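Local coordinates for CaaX farnesyltransferase alpha subunit Ram2 (PDB 4L9P), which forms, together with a beta subunit, a protein farnesyltransferase that probably attaches a farnesyl group to the CaaX-box cysteine of target proteins, at residues A[220-225]-A[230-235]; A[260-265]-A[277-282]; A[264-269]-A[310-315]. The protein carries 1 engineered substitution. One frame throughout, in Å; residues are numbered along the deposited sequence.

Interaction 1. Residues A[220-225]-A[230-235]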
loop_
_atom_site.group_PDB
_atom_site.type_symbol
_atom_site.label_atom_id
_atom_site.label_comp_id
_atom_site.label_asym_id
_atom_site.label_seq_id
_atom_site.Cartn_x
_atom_site.Cartn_y
_atom_site.Cartn_z
ATOM N N LEU A 220 8.732 -8.774 -13.490
ATOM C CA LEU A 220 9.036 -10.166 -13.875
ATOM C C LEU A 220 8.882 -10.346 -15.364
ATOM O O LEU A 220 8.052 -9.685 -15.996
ATOM C CB LEU A 220 8.011 -11.111 -13.196
ATOM C CG LEU A 220 8.095 -11.199 -11.673
ATOM C CD1 LEU A 220 6.868 -11.928 -11.079
ATOM C CD2 LEU A 220 9.387 -11.901 -11.290
ATOM N N HIS A 221 9.685 -11.241 -15.916
ATOM C CA HIS A 221 9.461 -11.674 -17.283
ATOM C C HIS A 221 8.158 -12.431 -17.414
ATOM O O HIS A 221 7.577 -12.942 -16.427
ATOM C CB HIS A 221 10.565 -12.656 -17.699
ATOM C CG HIS A 221 11.856 -11.983 -18.034
ATOM N ND1 HIS A 221 12.833 -11.678 -17.096
ATOM C CD2 HIS A 221 12.294 -11.501 -19.213
ATOM C CE1 HIS A 221 13.839 -11.080 -17.701
ATOM N NE2 HIS A 221 13.553 -10.984 -18.991
ATOM N N ASN A 222 7.711 -12.527 -18.662
ATOM C CA ASN A 222 6.648 -13.465 -19.018
ATOM C C ASN A 222 5.308 -13.120 -18.387
ATOM O O ASN A 222 4.538 -14.018 -18.073
ATOM C CB ASN A 222 7.020 -14.932 -18.666
ATOM C CG ASN A 222 6.218 -15.955 -19.464
ATOM O OD1 ASN A 222 5.881 -15.722 -20.640
ATOM N ND2 ASN A 222 5.962 -17.119 -18.855
ATOM N N THR A 223 5.003 -11.841 -18.242
ATOM C CA THR A 223 3.688 -11.466 -17.768
ATOM C C THR A 223 2.621 -11.638 -18.870
ATOM O O THR A 223 1.453 -11.474 -18.601
ATOM C CB THR A 223 3.669 -10.003 -17.205
ATOM O OG1 THR A 223 4.150 -9.095 -18.202
ATOM C CG2 THR A 223 4.589 -9.908 -15.988
ATOM N N THR A 224 3.000 -11.945 -20.106
ATOM C CA THR A 224 1.938 -12.273 -21.098
ATOM C C THR A 224 1.555 -13.761 -21.020
ATOM O O THR A 224 0.582 -14.190 -21.639
ATOM C CB THR A 224 2.334 -11.886 -22.525
ATOM O OG1 THR A 224 3.597 -12.483 -22.833
ATOM C CG2 THR A 224 2.504 -10.353 -22.654
ATOM N N GLY A 225 2.319 -14.527 -20.242
ATOM C CA GLY A 225 2.095 -15.966 -20.121
ATOM C C GLY A 225 1.073 -16.257 -19.025
ATOM O O GLY A 225 0.520 -15.335 -18.368
ATOM N N LYS A 230 4.785 -16.817 -14.440
ATOM C CA LYS A 230 5.282 -15.440 -14.384
ATOM C C LYS A 230 6.700 -15.478 -13.818
ATOM O O LYS A 230 6.951 -16.125 -12.784
ATOM C CB LYS A 230 4.329 -14.558 -13.519
ATOM C CG LYS A 230 4.656 -13.089 -13.704
ATOM C CD LYS A 230 3.802 -12.160 -12.828
ATOM C CE LYS A 230 2.332 -12.234 -13.107
ATOM N NZ LYS A 230 1.608 -11.192 -12.254
ATOM N N GLY A 231 7.624 -14.790 -14.479
ATOM C CA GLY A 231 9.011 -14.752 -14.079
ATOM C C GLY A 231 9.919 -15.580 -14.989
ATOM O O GLY A 231 11.118 -15.315 -15.024
ATOM N N ARG A 232 9.386 -16.590 -15.688
ATOM C CA ARG A 232 10.230 -17.437 -16.551
ATOM C C ARG A 232 10.981 -16.656 -17.611
ATOM O O ARG A 232 10.384 -15.894 -18.376
ATOM C CB ARG A 232 9.342 -18.447 -17.276
ATOM C CG ARG A 232 8.763 -19.448 -16.373
ATOM C CD ARG A 232 9.597 -20.672 -16.486
ATOM N NE ARG A 232 10.072 -21.070 -15.183
ATOM C CZ ARG A 232 9.353 -21.754 -14.303
ATOM N NH1 ARG A 232 8.096 -22.134 -14.573
ATOM N NH2 ARG A 232 9.915 -22.065 -13.151
ATOM N N LEU A 233 12.303 -16.834 -17.639
ATOM C CA LEU A 233 13.150 -16.163 -18.632
ATOM C C LEU A 233 12.984 -16.851 -19.982
ATOM O O LEU A 233 12.905 -18.076 -20.035
ATOM C CB LEU A 233 14.638 -16.313 -18.265
ATOM C CG LEU A 233 15.067 -15.662 -16.947
ATOM C CD1 LEU A 233 16.411 -16.168 -16.405
ATOM C CD2 LEU A 233 15.182 -14.162 -17.119
ATOM N N PRO A 234 12.964 -16.072 -21.072
ATOM C CA PRO A 234 12.936 -16.635 -22.422
ATOM C C PRO A 234 14.226 -17.405 -22.721
ATOM O O PRO A 234 14.209 -18.400 -23.459
ATOM C CB PRO A 234 12.903 -15.393 -23.336
ATOM C CG PRO A 234 12.724 -14.227 -22.499
ATOM C CD PRO A 234 12.855 -14.602 -21.062
ATOM N N VAL A 235 15.344 -16.926 -22.191
ATOM C CA VAL A 235 16.645 -17.546 -22.464
ATOM C C VAL A 235 17.369 -17.478 -21.137
ATOM O O VAL A 235 17.389 -16.429 -20.510
ATOM C CB VAL A 235 17.497 -16.782 -23.484
ATOM C CG1 VAL A 235 18.829 -17.494 -23.672
ATOM C CG2 VAL A 235 16.804 -16.719 -24.839
HETATM O O HOH W 1 11.772 -12.615 -14.366
#

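Interaction 2. Residues A[260-265]-A[277-282]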
loop_
_atom_site.group_PDB
_atom_site.type_symbol
_atom_site.label_atom_id
_atom_site.label_comp_id
_atom_site.label_asym_id
_atom_site.label_seq_id
_atom_site.Cartn_x
_atom_site.Cartn_y
_atom_site.Cartn_z
ATOM N N SER A 260 14.927 -13.011 3.285
ATOM C CA SER A 260 15.188 -12.373 1.972
ATOM C C SER A 260 15.958 -13.233 0.958
ATOM O O SER A 260 15.511 -13.346 -0.163
ATOM C CB SER A 260 15.881 -11.008 2.153
ATOM O OG SER A 260 15.008 -10.104 2.849
ATOM N N PRO A 261 17.109 -13.836 1.349
ATOM C CA PRO A 261 17.843 -14.650 0.354
ATOM C C PRO A 261 17.090 -15.930 -0.019
ATOM O O PRO A 261 17.284 -16.396 -1.125
ATOM C CB PRO A 261 19.163 -15.022 1.064
ATOM C CG PRO A 261 18.845 -14.899 2.571
ATOM C CD PRO A 261 17.913 -13.652 2.585
ATOM N N TRP A 262 16.274 -16.481 0.880
ATOM C CA TRP A 262 15.477 -17.662 0.519
ATOM C C TRP A 262 14.457 -17.269 -0.541
ATOM O O TRP A 262 14.238 -18.005 -1.521
ATOM C CB TRP A 262 14.758 -18.242 1.739
ATOM C CG TRP A 262 15.681 -18.893 2.734
ATOM C CD1 TRP A 262 16.152 -18.338 3.881
ATOM C CD2 TRP A 262 16.138 -20.250 2.723
ATOM N NE1 TRP A 262 16.913 -19.264 4.594
ATOM C CE2 TRP A 262 16.932 -20.438 3.889
ATOM C CE3 TRP A 262 15.975 -21.333 1.827
ATOM C CZ2 TRP A 262 17.534 -21.689 4.203
ATOM C CZ3 TRP A 262 16.620 -22.568 2.121
ATOM C CH2 TRP A 262 17.352 -22.730 3.316
ATOM N N SER A 263 13.804 -16.117 -0.356
ATOM C CA SER A 263 12.824 -15.653 -1.346
ATOM C C SER A 263 13.540 -15.323 -2.660
ATOM O O SER A 263 13.023 -15.600 -3.733
ATOM C CB SER A 263 12.085 -14.435 -0.824
ATOM O OG SER A 263 11.367 -14.790 0.371
ATOM N N TYR A 264 14.712 -14.716 -2.581
ATOM C CA TYR A 264 15.462 -14.392 -3.806
ATOM C C TYR A 264 15.783 -15.702 -4.549
ATOM O O TYR A 264 15.562 -15.812 -5.772
ATOM C CB TYR A 264 16.731 -13.646 -3.409
ATOM C CG TYR A 264 17.581 -13.256 -4.571
ATOM C CD1 TYR A 264 17.231 -12.129 -5.339
ATOM C CD2 TYR A 264 18.708 -13.998 -4.936
ATOM C CE1 TYR A 264 18.000 -11.769 -6.428
ATOM C CE2 TYR A 264 19.510 -13.646 -6.049
ATOM C CZ TYR A 264 19.137 -12.532 -6.785
ATOM O OH TYR A 264 19.871 -12.144 -7.895
ATOM N N ALA A 265 16.240 -16.723 -3.838
ATOM C CA ALA A 265 16.563 -17.997 -4.503
ATOM C C ALA A 265 15.349 -18.653 -5.142
ATOM O O ALA A 265 15.443 -19.193 -6.251
ATOM C CB ALA A 265 17.232 -18.994 -3.517
ATOM N N SER A 277 13.850 -28.635 -5.820
ATOM C CA SER A 277 14.639 -29.779 -5.375
ATOM C C SER A 277 16.162 -29.608 -5.609
ATOM O O SER A 277 16.972 -30.341 -5.019
ATOM C CB SER A 277 14.120 -31.088 -6.015
ATOM O OG SER A 277 14.147 -30.959 -7.420
ATOM N N GLU A 278 16.575 -28.653 -6.457
ATOM C CA GLU A 278 17.995 -28.348 -6.536
ATOM C C GLU A 278 18.603 -28.011 -5.197
ATOM O O GLU A 278 19.814 -28.138 -5.037
ATOM C CB GLU A 278 18.280 -27.152 -7.445
ATOM C CG GLU A 278 18.098 -27.465 -8.869
ATOM C CD GLU A 278 18.988 -26.644 -9.796
ATOM O OE1 GLU A 278 19.775 -25.705 -9.377
ATOM O OE2 GLU A 278 18.844 -26.952 -10.987
ATOM N N TRP A 279 17.789 -27.501 -4.272
ATOM C CA TRP A 279 18.291 -27.149 -2.950
ATOM C C TRP A 279 17.838 -28.095 -1.832
ATOM O O TRP A 279 17.875 -27.736 -0.670
ATOM C CB TRP A 279 17.867 -25.725 -2.572
ATOM C CG TRP A 279 18.741 -24.669 -3.167
ATOM C CD1 TRP A 279 19.625 -24.753 -4.242
ATOM C CD2 TRP A 279 18.858 -23.363 -2.649
ATOM N NE1 TRP A 279 20.262 -23.527 -4.405
ATOM C CE2 TRP A 279 19.805 -22.663 -3.441
ATOM C CE3 TRP A 279 18.258 -22.716 -1.569
ATOM C CZ2 TRP A 279 20.147 -21.319 -3.194
ATOM C CZ3 TRP A 279 18.579 -21.410 -1.305
ATOM C CH2 TRP A 279 19.555 -20.718 -2.092
ATOM N N LYS A 280 17.449 -29.319 -2.183
ATOM C CA LYS A 280 16.907 -30.212 -1.174
ATOM C C LYS A 280 17.938 -30.490 -0.086
ATOM O O LYS A 280 17.641 -30.394 1.086
ATOM C CB LYS A 280 16.414 -31.500 -1.824
ATOM C CG LYS A 280 15.677 -32.450 -0.879
ATOM C CD LYS A 280 15.266 -33.710 -1.617
ATOM C CE LYS A 280 14.757 -34.738 -0.638
ATOM N NZ LYS A 280 14.574 -36.048 -1.304
ATOM N N ASP A 281 19.168 -30.787 -0.478
ATOM C CA ASP A 281 20.161 -31.147 0.513
ATOM C C ASP A 281 20.577 -29.919 1.308
ATOM O O ASP A 281 20.804 -30.004 2.513
ATOM C CB ASP A 281 21.369 -31.727 -0.190
ATOM C CG ASP A 281 21.127 -33.113 -0.698
ATOM O OD1 ASP A 281 20.223 -33.808 -0.179
ATOM O OD2 ASP A 281 21.880 -33.514 -1.613
ATOM N N PHE A 282 20.699 -28.771 0.636
ATOM C CA PHE A 282 21.032 -27.547 1.343
ATOM C C PHE A 282 19.948 -27.266 2.413
ATOM O O PHE A 282 20.273 -26.954 3.550
ATOM C CB PHE A 282 21.097 -26.377 0.357
ATOM C CG PHE A 282 21.432 -25.055 0.988
ATOM C CD1 PHE A 282 22.703 -24.828 1.468
ATOM C CD2 PHE A 282 20.484 -24.020 1.048
ATOM C CE1 PHE A 282 23.064 -23.633 2.017
ATOM C CE2 PHE A 282 20.824 -22.791 1.617
ATOM C CZ PHE A 282 22.138 -22.598 2.089
#

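Interaction 3. Residues A[264-269]-A[310-315]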
loop_
_atom_site.group_PDB
_atom_site.type_symbol
_atom_site.label_atom_id
_atom_site.label_comp_id
_atom_site.label_asym_id
_atom_site.label_seq_id
_atom_site.Cartn_x
_atom_site.Cartn_y
_atom_site.Cartn_z
ATOM N N TYR A 264 14.712 -14.716 -2.581
ATOM C CA TYR A 264 15.462 -14.392 -3.806
ATOM C C TYR A 264 15.783 -15.702 -4.549
ATOM O O TYR A 264 15.562 -15.812 -5.772
ATOM C CB TYR A 264 16.731 -13.646 -3.409
ATOM C CG TYR A 264 17.581 -13.256 -4.571
ATOM C CD1 TYR A 264 17.231 -12.129 -5.339
ATOM C CD2 TYR A 264 18.708 -13.998 -4.936
ATOM C CE1 TYR A 264 18.000 -11.769 -6.428
ATOM C CE2 TYR A 264 19.510 -13.646 -6.049
ATOM C CZ TYR A 264 19.137 -12.532 -6.785
ATOM O OH TYR A 264 19.871 -12.144 -7.895
ATOM N N ALA A 265 16.240 -16.723 -3.838
ATOM C CA ALA A 265 16.563 -17.997 -4.503
ATOM C C ALA A 265 15.349 -18.653 -5.142
ATOM O O ALA A 265 15.443 -19.193 -6.251
ATOM C CB ALA A 265 17.232 -18.994 -3.517
ATOM N N ARG A 266 14.205 -18.601 -4.463
ATOM C CA ARG A 266 12.973 -19.077 -5.120
ATOM C C ARG A 266 12.743 -18.312 -6.420
ATOM O O ARG A 266 12.353 -18.905 -7.425
ATOM C CB ARG A 266 11.762 -18.942 -4.213
ATOM C CG ARG A 266 11.792 -19.895 -3.044
ATOM C CD ARG A 266 10.701 -19.620 -2.081
ATOM N NE ARG A 266 10.534 -20.626 -1.016
ATOM C CZ ARG A 266 9.711 -21.683 -1.070
ATOM N NH1 ARG A 266 9.006 -21.952 -2.155
ATOM N NH2 ARG A 266 9.612 -22.475 -0.006
ATOM N N GLY A 267 12.935 -17.004 -6.394
ATOM C CA GLY A 267 12.740 -16.231 -7.605
ATOM C C GLY A 267 13.739 -16.603 -8.679
ATOM O O GLY A 267 13.389 -16.671 -9.878
ATOM N N VAL A 268 14.987 -16.843 -8.304
ATOM C CA VAL A 268 15.976 -17.261 -9.315
ATOM C C VAL A 268 15.620 -18.595 -9.939
ATOM O O VAL A 268 15.690 -18.749 -11.171
ATOM C CB VAL A 268 17.365 -17.362 -8.685
ATOM C CG1 VAL A 268 18.391 -17.947 -9.705
ATOM C CG2 VAL A 268 17.811 -15.966 -8.176
ATOM N N LEU A 269 15.205 -19.554 -9.096
ATOM C CA LEU A 269 14.835 -20.892 -9.639
ATOM C C LEU A 269 13.622 -20.775 -10.558
ATOM O O LEU A 269 13.581 -21.394 -11.613
ATOM C CB LEU A 269 14.623 -21.916 -8.522
ATOM C CG LEU A 269 15.912 -22.225 -7.743
ATOM C CD1 LEU A 269 15.596 -22.959 -6.420
ATOM C CD2 LEU A 269 16.841 -23.100 -8.573
ATOM N N LEU A 310 11.497 -27.463 2.211
ATOM C CA LEU A 310 11.298 -28.926 2.178
ATOM C C LEU A 310 9.822 -29.306 1.967
ATOM O O LEU A 310 9.535 -30.259 1.242
ATOM C CB LEU A 310 11.868 -29.579 3.448
ATOM C CG LEU A 310 13.393 -29.487 3.471
ATOM C CD1 LEU A 310 13.979 -29.879 4.827
ATOM C CD2 LEU A 310 14.087 -30.230 2.301
ATOM N N ALA A 311 8.888 -28.578 2.578
ATOM C CA ALA A 311 7.494 -28.918 2.409
ATOM C C ALA A 311 7.161 -28.821 0.935
ATOM O O ALA A 311 6.447 -29.653 0.401
ATOM C CB ALA A 311 6.641 -27.962 3.189
ATOM N N ASP A 312 7.637 -27.750 0.280
ATOM C CA ASP A 312 7.345 -27.585 -1.145
ATOM C C ASP A 312 8.024 -28.629 -2.026
ATOM O O ASP A 312 7.399 -29.122 -2.993
ATOM C CB ASP A 312 7.706 -26.176 -1.634
ATOM C CG ASP A 312 6.790 -25.115 -1.062
ATOM O OD1 ASP A 312 5.649 -25.425 -0.631
ATOM O OD2 ASP A 312 7.190 -23.941 -1.064
ATOM N N VAL A 313 9.298 -28.952 -1.731
ATOM C CA VAL A 313 9.979 -30.003 -2.487
ATOM C C VAL A 313 9.204 -31.332 -2.410
ATOM O O VAL A 313 8.976 -31.994 -3.435
ATOM C CB VAL A 313 11.423 -30.202 -1.975
ATOM C CG1 VAL A 313 12.001 -31.526 -2.471
ATOM C CG2 VAL A 313 12.306 -29.005 -2.407
ATOM N N TYR A 314 8.780 -31.716 -1.211
ATOM C CA TYR A 314 8.121 -33.024 -1.044
ATOM C C TYR A 314 6.707 -32.992 -1.624
ATOM O O TYR A 314 6.200 -34.013 -2.118
ATOM C CB TYR A 314 8.080 -33.396 0.434
ATOM C CG TYR A 314 9.428 -33.849 0.937
ATOM C CD1 TYR A 314 10.059 -34.972 0.378
ATOM C CD2 TYR A 314 10.064 -33.187 1.973
ATOM C CE1 TYR A 314 11.321 -35.388 0.845
ATOM C CE2 TYR A 314 11.318 -33.584 2.425
ATOM C CZ TYR A 314 11.940 -34.662 1.853
ATOM O OH TYR A 314 13.171 -35.038 2.324
ATOM N N ALA A 315 6.054 -31.832 -1.546
ATOM C CA ALA A 315 4.685 -31.690 -2.046
ATOM C C ALA A 315 4.613 -31.663 -3.581
ATOM O O ALA A 315 3.699 -32.212 -4.217
ATOM C CB ALA A 315 4.089 -30.379 -1.513
#

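Interaction 1. Residues A[220-225]-A[230-235]
H221 lays its imidazole against L233 and P234. The methyl L233 CD2 stands over one face of the ring, 3.4 Å from H221 CE1, whereas P234 CD approaches obliquely and comes within 3.7 Å of H221 CD2. A chi1 of -77° puts CG of H221 beside its own backbone N, and this brings ND1 and the amide to the same water. Water 1 lies at the ring edge, in its plane, 3.1 Å from H221 ND1. It accepts from H221 N and donates to G231 O, so one molecule joins ring and backbone of 220-225 to the backbone of 230-235. A direct bond runs beside this bridge, from G231 N to H221 O at 2.7 Å. The positive phi of G231, 106°, is one that glycine adopts readily. Directly after H221, N222 to G225 form a type I beta turn, whose closing bond runs from G225 N to N222 O.

On the other flank the aliphatic part of K230 packs on two side chains: L220 CD1 is 3.5 Å from K230 CD, and T223 CG2 is 3.9 Å from K230 CG. L220 and K230 cross at about a right angle. N222 ND2 is bonded to E229 O, and E229 also pairs with R232 through a salt bridge. These contacts fold back the loop between helices 197-208 and 238-254, with L220 resting on Y204 of the former.

The polar end of K230 leaves the loop altogether: NZ bonds to Q296, S293 and the Y335 carbonyl of the beta subunit Ram1. All three acceptors are neutral, so the ammonium charge is probably stabilised at the subunit boundary by dipoles, while the methylenes of K230 pack on L220 and T223.

Interaction 2. Residues A[260-265]-A[277-282]
W279 pushes the six-membered end of its indole into a hollow walled by A265 and W262 on helix 259-272. The fit is tightest at the methyl group: A265 CB is 3.2 Å from W279 CH2 and 3.5 Å from W279 CZ3, so the small side chain acts as the floor on which the large one rests. Beside it, the benzo edge of W279 is directed at the face of W262 in an offset edge-to-face pair, with six-membered ring centroids 5.9 Å apart and planes at 77°. The nearest atoms of that pair are W262 CZ3 and W279 CE3, at 4.0 Å.

F282, at the start of helix 280-284, fills the angle between the two indoles. Its CD2 lies 3.6 Å above the plane of the W279 ring, toward the rim, and its CE2 is 3.9 Å from W262 CH2. W262 and F282 meet obliquely, their planes at 39°. A chi1 of 180° swings the F282 ring over this face of W279, which lies three residues earlier in the chain. W309 of helix 304-317 stacks on W279 and also touches A265, extending the aromatic cluster.

W262 NE1, the polar atom of this buried indole, is hydrogen-bonded to P256 O. With that N-H satisfied the indole can lie buried, and the contact itself, wholly apolar, rests on dispersion and the edge-to-face ring pair.

Interaction 3. Residues A[264-269]-A[310-315]
R266 and D312 form a salt bridge between helices 259-272 and 304-317, two members of the all-helical fold of the protein prenyltransferase alpha subunit. The helices stand well apart here, with R266 CA and D312 CA 10.9 Å from each other, and the arginine spans most of the gap.

From the helix, R266 CB starts 7.5 Å from D312 OD2. The chain is extended from CG to NE; CG and CD meet no atom of 310-315 on the way, and by R266 NE the distance to D312 OD2 has shrunk to 4.7 Å. Along its course the side chain touches L276, in the loop after helix 259-272, and E308 and W309 of helix 304-317. At the tip, R266 NH1 donates to D312 OD2 at 2.9 Å with an N-H...O angle of 145°, and R266 NH2 donates to the same atom at 3.0 Å. This is an end-on grip: two nitrogens converge on one oxygen, which lies at the guanidinium edge close to its plane.

The carboxylate is turned almost square to the guanidinium, the planes 87° apart. Because both nitrogens bind OD2, OD1 can take another partner: D312 OD1 forms a salt bridge with R349, and the aspartate thereby links R266 to helix 343-362. With an arginine at each oxygen, the carboxylate is probably held as the anion. The two R266 bonds reach D312 OD2 on its anti side, away from OD1: NH1 uses the anti lone pair, while NH2 stands 34° out of the carboxylate plane.

How the interactions relate
From the N terminus, interaction 1 comes first and closes a short excursion, bringing 230-235 back onto 220-225 before helix 238-254 begins. The other two come after it and both start from helix 259-272, sharing Y264 and A265. Interaction 2 closes the shorter loop, and its segment 277-282 falls inside the longer span between 264-269 and 310-315 of interaction 3. Their centres are about 6 Å apart, and they touch where K280 packs on Y314 and L310. Interaction 1 touches interaction 3 through R232 and L269. Together they link helix 259-272 to the segment at helix 280-284 and to helix 304-317, with the 220-235 loop packed against the end of helix 259-272.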